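Local atomic coordinates of condensin complex subunit 3 (Schizosaccharomyces pombe, PDB entry 5OQR), a protein that serves as a regulatory subunit of the condensin complex, which is required to convert interphase chromatin into condensed, mitotic-like chromosomes. Residues Asn53-Leu58 with Ile104-Asn109; Trp233-Arg238 with Ala278-Lys283. All blocks are in the same frame, centred on the assembly; numbering follows the deposited sequence.

Interaction 1: residues Asn53-Leu58 with Ile104-Asn109; sequences NADRVL and IARVVN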
ATOM      1  N   ASN A  53      -2.569  37.819  13.485  1.00122.06           N
ATOM      2  CA  ASN A  53      -3.200  38.614  14.532  1.00119.68           C
ATOM      3  C   ASN A  53      -4.474  37.964  15.048  1.00119.51           C
ATOM      4  O   ASN A  53      -4.532  37.533  16.205  1.00119.29           O
ATOM      5  CB  ASN A  53      -3.524  40.014  14.013  1.00123.16           C
ATOM      6  CG  ASN A  53      -2.290  40.848  13.790  1.00129.18           C
ATOM      7  OD1 ASN A  53      -1.167  40.386  13.997  1.00129.39           O
ATOM      8  ND2 ASN A  53      -2.485  42.089  13.364  1.00133.78           N
ATOM      9  N   ALA A  54      -5.499  37.905  14.197  1.00112.86           N
ATOM     10  CA  ALA A  54      -6.819  37.410  14.573  1.00108.12           C
ATOM     11  C   ALA A  54      -6.726  36.212  15.508  1.00114.71           C
ATOM     12  O   ALA A  54      -7.521  36.082  16.444  1.00114.17           O
ATOM     13  CB  ALA A  54      -7.617  37.040  13.323  1.00102.25           C
ATOM     14  N   ASP A  55      -5.754  35.332  15.262  1.00118.57           N
ATOM     15  CA  ASP A  55      -5.537  34.211  16.167  1.00113.95           C
ATOM     16  C   ASP A  55      -4.909  34.677  17.474  1.00112.29           C
ATOM     17  O   ASP A  55      -5.299  34.218  18.554  1.00111.36           O
ATOM     18  CB  ASP A  55      -4.669  33.154  15.486  1.00121.55           C
ATOM     19  CG  ASP A  55      -5.308  32.600  14.225  1.00112.84           C
ATOM     20  OD1 ASP A  55      -6.156  31.689  14.338  1.00109.95           O
ATOM     21  OD2 ASP A  55      -4.967  33.076  13.123  1.00105.37           O
ATOM     22  N   ARG A  56      -3.942  35.595  17.404  1.00116.57           N
ATOM     23  CA  ARG A  56      -3.365  36.152  18.625  1.00111.92           C
ATOM     24  C   ARG A  56      -4.443  36.799  19.483  1.00107.91           C
ATOM     25  O   ARG A  56      -4.585  36.482  20.670  1.00105.22           O
ATOM     26  CB  ARG A  56      -2.278  37.172  18.287  1.00115.59           C
ATOM     27  CG  ARG A  56      -1.055  36.594  17.606  1.00118.98           C
ATOM     28  CD  ARG A  56       0.159  37.473  17.859  1.00118.76           C
ATOM     29  NE  ARG A  56       1.214  37.250  16.876  1.00118.98           N
ATOM     30  CZ  ARG A  56       1.218  37.766  15.650  1.00121.15           C
ATOM     31  NH1 ARG A  56       0.215  38.534  15.242  1.00124.44           N
ATOM     32  NH2 ARG A  56       2.223  37.507  14.826  1.00124.53           N
ATOM     33  N   VAL A  57      -5.209  37.721  18.895  1.00105.09           N
ATOM     34  CA  VAL A  57      -6.307  38.356  19.621  1.00103.00           C
ATOM     35  C   VAL A  57      -7.223  37.291  20.207  1.00 99.23           C
ATOM     36  O   VAL A  57      -7.585  37.334  21.389  1.00 97.94           O
ATOM     37  CB  VAL A  57      -7.080  39.311  18.694  1.00101.55           C
ATOM     38  CG1 VAL A  57      -8.256  39.939  19.430  1.00103.12           C
ATOM     39  CG2 VAL A  57      -6.153  40.394  18.157  1.00108.70           C
ATOM     40  N   LEU A  58      -7.610  36.318  19.383  1.00102.40           N
ATOM     41  CA  LEU A  58      -8.485  35.258  19.862  1.00102.29           C
ATOM     42  C   LEU A  58      -7.798  34.408  20.922  1.00100.72           C
ATOM     43  O   LEU A  58      -8.459  33.917  21.844  1.00102.62           O
ATOM     44  CB  LEU A  58      -8.945  34.396  18.684  1.00103.24           C
ATOM     45  CG  LEU A  58     -10.038  33.351  18.922  1.00 98.76           C
ATOM     46  CD1 LEU A  58     -11.078  33.812  19.936  1.00100.17           C
ATOM     47  CD2 LEU A  58     -10.704  33.006  17.597  1.00 89.18           C
ATOM     48  N   ILE A 104     -16.405  30.018  18.360  1.00 81.72           N
ATOM     49  CA  ILE A 104     -17.249  29.143  19.170  1.00 88.48           C
ATOM     50  C   ILE A 104     -16.467  27.919  19.623  1.00 86.98           C
ATOM     51  O   ILE A 104     -16.573  27.491  20.779  1.00 82.65           O
ATOM     52  CB  ILE A 104     -18.516  28.751  18.390  1.00 90.25           C
ATOM     53  CG1 ILE A 104     -19.410  29.979  18.203  1.00 94.71           C
ATOM     54  CG2 ILE A 104     -19.285  27.641  19.117  1.00 87.96           C
ATOM     55  CD1 ILE A 104     -20.577  29.749  17.286  1.00 97.96           C
ATOM     56  N   ALA A 105     -15.669  27.336  18.726  1.00 83.31           N
ATOM     57  CA  ALA A 105     -14.908  26.142  19.077  1.00 84.78           C
ATOM     58  C   ALA A 105     -14.008  26.398  20.277  1.00 84.92           C
ATOM     59  O   ALA A 105     -13.943  25.586  21.207  1.00 88.65           O
ATOM     60  CB  ALA A 105     -14.080  25.677  17.880  1.00 84.60           C
ATOM     61  N   ARG A 106     -13.304  27.529  20.277  1.00 86.43           N
ATOM     62  CA  ARG A 106     -12.338  27.799  21.335  1.00 82.66           C
ATOM     63  C   ARG A 106     -13.017  28.268  22.616  1.00 87.14           C
ATOM     64  O   ARG A 106     -12.597  27.889  23.715  1.00 96.04           O
ATOM     65  CB  ARG A 106     -11.328  28.845  20.866  1.00 83.14           C
ATOM     66  CG  ARG A 106     -10.558  28.458  19.615  1.00 86.97           C
ATOM     67  CD  ARG A 106      -9.327  29.333  19.449  1.00 92.13           C
ATOM     68  NE  ARG A 106      -8.646  29.109  18.177  1.00 93.57           N
ATOM     69  CZ  ARG A 106      -7.543  29.745  17.798  1.00 98.10           C
ATOM     70  NH1 ARG A 106      -6.990  29.478  16.623  1.00 97.32           N
ATOM     71  NH2 ARG A 106      -6.986  30.649  18.593  1.00105.20           N
ATOM     72  N   VAL A 107     -14.064  29.086  22.499  1.00 91.52           N
ATOM     73  CA  VAL A 107     -14.655  29.696  23.686  1.00102.06           C
ATOM     74  C   VAL A 107     -15.437  28.664  24.491  1.00 97.38           C
ATOM     75  O   VAL A 107     -15.320  28.603  25.720  1.00 94.07           O
ATOM     76  CB  VAL A 107     -15.533  30.897  23.289  1.00 94.98           C
ATOM     77  CG1 VAL A 107     -16.160  31.531  24.523  1.00101.84           C
ATOM     78  CG2 VAL A 107     -14.705  31.929  22.538  1.00 92.10           C
ATOM     79  N   VAL A 108     -16.251  27.843  23.821  1.00 96.18           N
ATOM     80  CA  VAL A 108     -17.014  26.829  24.543  1.00101.72           C
ATOM     81  C   VAL A 108     -16.078  25.907  25.307  1.00113.02           C
ATOM     82  O   VAL A 108     -16.417  25.425  26.394  1.00116.03           O
ATOM     83  CB  VAL A 108     -17.919  26.033  23.581  1.00 83.01           C
ATOM     84  CG1 VAL A 108     -17.091  25.138  22.660  1.00 86.98           C
ATOM     85  CG2 VAL A 108     -18.924  25.206  24.367  1.00 85.21           C
ATOM     86  N   ASN A 109     -14.889  25.649  24.759  1.00109.28           N
ATOM     87  CA  ASN A 109     -13.917  24.795  25.427  1.00112.96           C
ATOM     88  C   ASN A 109     -13.454  25.366  26.760  1.00117.34           C
ATOM     89  O   ASN A 109     -12.845  24.635  27.549  1.00120.38           O
ATOM     90  CB  ASN A 109     -12.710  24.577  24.513  1.00109.87           C
ATOM     91  CG  ASN A 109     -11.725  23.574  25.078  1.00104.72           C
ATOM     92  OD1 ASN A 109     -12.116  22.527  25.594  1.00101.70           O
ATOM     93  ND2 ASN A 109     -10.439  23.892  24.988  1.00 94.90           N
TER

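Interaction 2: residues Trp233-Arg238 with Ala278-Lys283; sequences WGLNDR and AVLAIK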
ATOM      1  N   TRP A 233       0.602  -2.229   8.650  1.00 47.51           N
ATOM      2  CA  TRP A 233       0.504  -0.987   7.890  1.00 50.96           C
ATOM      3  C   TRP A 233       1.558   0.017   8.338  1.00 44.42           C
ATOM      4  O   TRP A 233       2.264   0.603   7.510  1.00 39.56           O
ATOM      5  CB  TRP A 233      -0.897  -0.395   8.043  1.00 52.34           C
ATOM      6  CG  TRP A 233      -1.950  -1.084   7.232  1.00 61.34           C
ATOM      7  CD1 TRP A 233      -1.772  -1.766   6.065  1.00 75.02           C
ATOM      8  CD2 TRP A 233      -3.348  -1.157   7.530  1.00 67.50           C
ATOM      9  NE1 TRP A 233      -2.972  -2.256   5.616  1.00 82.57           N
ATOM     10  CE2 TRP A 233      -3.956  -1.897   6.497  1.00 78.23           C
ATOM     11  CE3 TRP A 233      -4.145  -0.668   8.568  1.00 70.69           C
ATOM     12  CZ2 TRP A 233      -5.323  -2.161   6.474  1.00 89.86           C
ATOM     13  CZ3 TRP A 233      -5.502  -0.931   8.543  1.00 75.61           C
ATOM     14  CH2 TRP A 233      -6.078  -1.670   7.503  1.00 84.47           C
ATOM     15  N   GLY A 234       1.683   0.223   9.649  1.00 36.33           N
ATOM     16  CA  GLY A 234       2.576   1.259  10.142  1.00 35.68           C
ATOM     17  C   GLY A 234       4.031   0.993   9.807  1.00 38.74           C
ATOM     18  O   GLY A 234       4.726   1.858   9.273  1.00 46.48           O
ATOM     19  N   LEU A 235       4.511  -0.211  10.119  1.00 39.31           N
ATOM     20  CA  LEU A 235       5.929  -0.514   9.968  1.00 38.53           C
ATOM     21  C   LEU A 235       6.349  -0.700   8.517  1.00 41.25           C
ATOM     22  O   LEU A 235       7.553  -0.700   8.238  1.00 37.58           O
ATOM     23  CB  LEU A 235       6.275  -1.765  10.771  1.00 39.48           C
ATOM     24  CG  LEU A 235       5.836  -1.744  12.236  1.00 35.47           C
ATOM     25  CD1 LEU A 235       6.290  -3.015  12.924  1.00 36.88           C
ATOM     26  CD2 LEU A 235       6.375  -0.519  12.958  1.00 28.59           C
ATOM     27  N   ASN A 236       5.401  -0.858   7.596  1.00 45.67           N
ATOM     28  CA  ASN A 236       5.697  -0.970   6.174  1.00 45.87           C
ATOM     29  C   ASN A 236       5.332   0.292   5.407  1.00 43.73           C
ATOM     30  O   ASN A 236       5.394   0.295   4.174  1.00 50.28           O
ATOM     31  CB  ASN A 236       4.960  -2.171   5.576  1.00 47.07           C
ATOM     32  CG  ASN A 236       5.611  -3.490   5.931  1.00 44.89           C
ATOM     33  OD1 ASN A 236       6.815  -3.665   5.755  1.00 51.01           O
ATOM     34  ND2 ASN A 236       4.818  -4.423   6.440  1.00 44.60           N
ATOM     35  N   ASP A 237       4.966   1.364   6.102  1.00 42.99           N
ATOM     36  CA  ASP A 237       4.454   2.548   5.429  1.00 51.90           C
ATOM     37  C   ASP A 237       5.519   3.170   4.532  1.00 49.33           C
ATOM     38  O   ASP A 237       6.718   3.105   4.808  1.00 47.89           O
ATOM     39  CB  ASP A 237       3.970   3.573   6.449  1.00 54.87           C
ATOM     40  CG  ASP A 237       3.143   4.673   5.816  1.00 53.94           C
ATOM     41  OD1 ASP A 237       3.729   5.691   5.393  1.00 51.48           O
ATOM     42  OD2 ASP A 237       1.907   4.514   5.732  1.00 48.17           O
ATOM     43  N   ARG A 238       5.057   3.789   3.445  1.00 55.03           N
ATOM     44  CA  ARG A 238       5.969   4.351   2.455  1.00 54.86           C
ATOM     45  C   ARG A 238       6.618   5.638   2.948  1.00 57.79           C
ATOM     46  O   ARG A 238       7.728   5.972   2.520  1.00 54.12           O
ATOM     47  CB  ARG A 238       5.219   4.613   1.151  1.00 73.87           C
ATOM     48  CG  ARG A 238       4.475   3.407   0.603  1.00 88.22           C
ATOM     49  CD  ARG A 238       5.404   2.468  -0.141  1.00 97.21           C
ATOM     50  NE  ARG A 238       4.713   1.257  -0.576  1.00108.24           N
ATOM     51  CZ  ARG A 238       5.164   0.429  -1.513  1.00110.41           C
ATOM     52  NH1 ARG A 238       6.310   0.677  -2.134  1.00112.44           N
ATOM     53  NH2 ARG A 238       4.462  -0.648  -1.838  1.00115.55           N
ATOM     54  N   ALA A 278       5.506 -10.158  12.824  1.00 37.69           N
ATOM     55  CA  ALA A 278       6.217 -10.271  14.092  1.00 34.62           C
ATOM     56  C   ALA A 278       7.709 -10.034  13.909  1.00 31.64           C
ATOM     57  O   ALA A 278       8.349  -9.387  14.744  1.00 29.82           O
ATOM     58  CB  ALA A 278       5.960 -11.640  14.716  1.00 32.06           C
ATOM     59  N   VAL A 279       8.283 -10.548  12.821  1.00 31.06           N
ATOM     60  CA  VAL A 279       9.695 -10.304  12.542  1.00 27.68           C
ATOM     61  C   VAL A 279       9.940  -8.815  12.338  1.00 29.05           C
ATOM     62  O   VAL A 279      10.852  -8.230  12.929  1.00 31.33           O
ATOM     63  CB  VAL A 279      10.151 -11.123  11.321  1.00 32.58           C
ATOM     64  CG1 VAL A 279      11.575 -10.755  10.923  1.00 31.92           C
ATOM     65  CG2 VAL A 279      10.061 -12.607  11.615  1.00 33.19           C
ATOM     66  N   LEU A 280       9.126  -8.183  11.489  1.00 30.98           N
ATOM     67  CA  LEU A 280       9.299  -6.763  11.209  1.00 27.23           C
ATOM     68  C   LEU A 280       9.183  -5.931  12.479  1.00 31.31           C
ATOM     69  O   LEU A 280       9.962  -4.994  12.690  1.00 35.17           O
ATOM     70  CB  LEU A 280       8.269  -6.312  10.173  1.00 33.09           C
ATOM     71  CG  LEU A 280       8.250  -4.829   9.799  1.00 29.80           C
ATOM     72  CD1 LEU A 280       9.549  -4.418   9.129  1.00 30.79           C
ATOM     73  CD2 LEU A 280       7.067  -4.536   8.899  1.00 26.85           C
ATOM     74  N   ALA A 281       8.217  -6.257  13.339  1.00 29.96           N
ATOM     75  CA  ALA A 281       8.066  -5.529  14.593  1.00 32.99           C
ATOM     76  C   ALA A 281       9.329  -5.619  15.441  1.00 30.67           C
ATOM     77  O   ALA A 281       9.774  -4.618  16.012  1.00 34.44           O
ATOM     78  CB  ALA A 281       6.862  -6.066  15.366  1.00 30.44           C
ATOM     79  N   ILE A 282       9.921  -6.809  15.534  1.00 30.43           N
ATOM     80  CA  ILE A 282      11.146  -6.971  16.313  1.00 31.09           C
ATOM     81  C   ILE A 282      12.257  -6.115  15.724  1.00 28.11           C
ATOM     82  O   ILE A 282      12.958  -5.394  16.443  1.00 32.51           O
ATOM     83  CB  ILE A 282      11.546  -8.457  16.375  1.00 33.13           C
ATOM     84  CG1 ILE A 282      10.502  -9.254  17.159  1.00 34.39           C
ATOM     85  CG2 ILE A 282      12.924  -8.626  17.019  1.00 30.19           C
ATOM     86  CD1 ILE A 282      10.665 -10.758  17.055  1.00 42.46           C
ATOM     87  N   LYS A 283      12.440  -6.187  14.406  1.00 29.06           N
ATOM     88  CA  LYS A 283      13.499  -5.416  13.766  1.00 28.75           C
ATOM     89  C   LYS A 283      13.301  -3.923  13.981  1.00 30.93           C
ATOM     90  O   LYS A 283      14.259  -3.199  14.268  1.00 38.77           O
ATOM     91  CB  LYS A 283      13.552  -5.744  12.275  1.00 28.58           C
ATOM     92  CG  LYS A 283      13.884  -7.193  11.988  1.00 27.24           C
ATOM     93  CD  LYS A 283      14.166  -7.431  10.521  1.00 27.64           C
ATOM     94  CE  LYS A 283      14.698  -8.832  10.292  1.00 32.69           C
ATOM     95  NZ  LYS A 283      15.075  -9.075   8.878  1.00 36.40           N
TER

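Interaction 1: residues Asn53-Leu58 with Ile104-Asn109
Leu58 and Arg106 have the nearest pair of CA atoms between Asn53-Leu58 and Ile104-Asn109, 8.5 Å apart. Both residues sit on helices of the HEAT-repeat solenoid, Leu58 in helix 52-69 and HEAT repeat 1, Arg106 in helix 94-108 and HEAT repeat 2. With that spacing the backbones do not meet, and side chains must cross the gap. Arg106 does most of the reaching. Its CG stands anti to the carbonyl carbon (chi1 -58°), and from there the chain runs extended to NE, carrying the guanidinium over to the other helix. There NH1 forms a salt bridge with Asp55 OD1 at 3.3 Å. The N-H points poorly at its acceptor, 122° at the hydrogen, making the hydrogen-bond component weak; the charge pairing probably counts for more. The two side chains meet at about a right angle, with carboxylate and guanidinium planes turned 30° from each other. Arg59 NE lies close to Arg106 NH2, a like charge that Asp55 probably helps to offset. Leu58 supplies the apolar half of the contact and also packs on Gln102 and Ile103 of the facing helix. Its CG is 4.1 Å from Arg106 CD, beside the aliphatic part of the arginine, while CD2 lies over one face of the guanidinium, 4.2 Å above the plane and shifted toward its rim.

Interaction 2: residues Trp233-Arg238 with Ala278-Lys283
Asp237 OD1 is held by two groups, a salt bridge from Arg205 NH2 and a hydrogen bond from Asp239 N, which probably helps to fix the turn that follows Leu235 and Asn236, the residues that meet Leu280 and Ala281. The same turn is tied back by Asp237 N to Gly234 O at 3.2 Å. Across the contact no hydrogen bond joins Trp233-Arg238 to Ala278-Lys283; packing holds the two, mostly apolar, with the Asn236 amide at its margin, and Leu235 and Ala281 are nearest by their CA atoms at 7.1 Å. Leu280 has CG anti to its backbone N (chi1 177°), which carries CD2 across to Leu235 and Asn236. CD2 lies 3.4 Å from Leu235 CB and 3.3 Å from both OD1 and ND2 of Asn236. That amide makes its hydrogen bond back along the chain, ND2 to Lys232 O, and offers the leucine only packing. Leu235 answers from its own side, CD1 reaching over the backbone of the facing helix to 3.5 Å from Ala281 CA and 3.9 Å from Ala281 CB. With an alanine in place of Leu280, Leu235 CB would probably lose its main neighbour here and the Asn236 amide would be left uncovered on that side. Leu235 also packs on Ala246 of helix 240-257, so HEAT repeat 5 joins helix 275-288 beyond it by the side-by-side stacking that builds a HEAT-repeat alpha solenoid.

Overall arrangement
Interaction 1 closes before interaction 2 opens, so the two contacts come in series along the chain. Their centres are 40 Å apart and their nearest atoms about 28 Å, and they share no helix. The first joins helices 52-69 and 94-108 near the N-terminal end, its centre 40 Å from that of the chain; the second joins helices 224-235 and 275-288, only 13 Å from it. The chain is all-helical, so its long curved solenoid is built up by packings between helices close in the chain, such as these. Residues at both places, among them Val57 and Trp233, also touch a neighbouring chain of another protein, which therefore reaches both regions of this subunit.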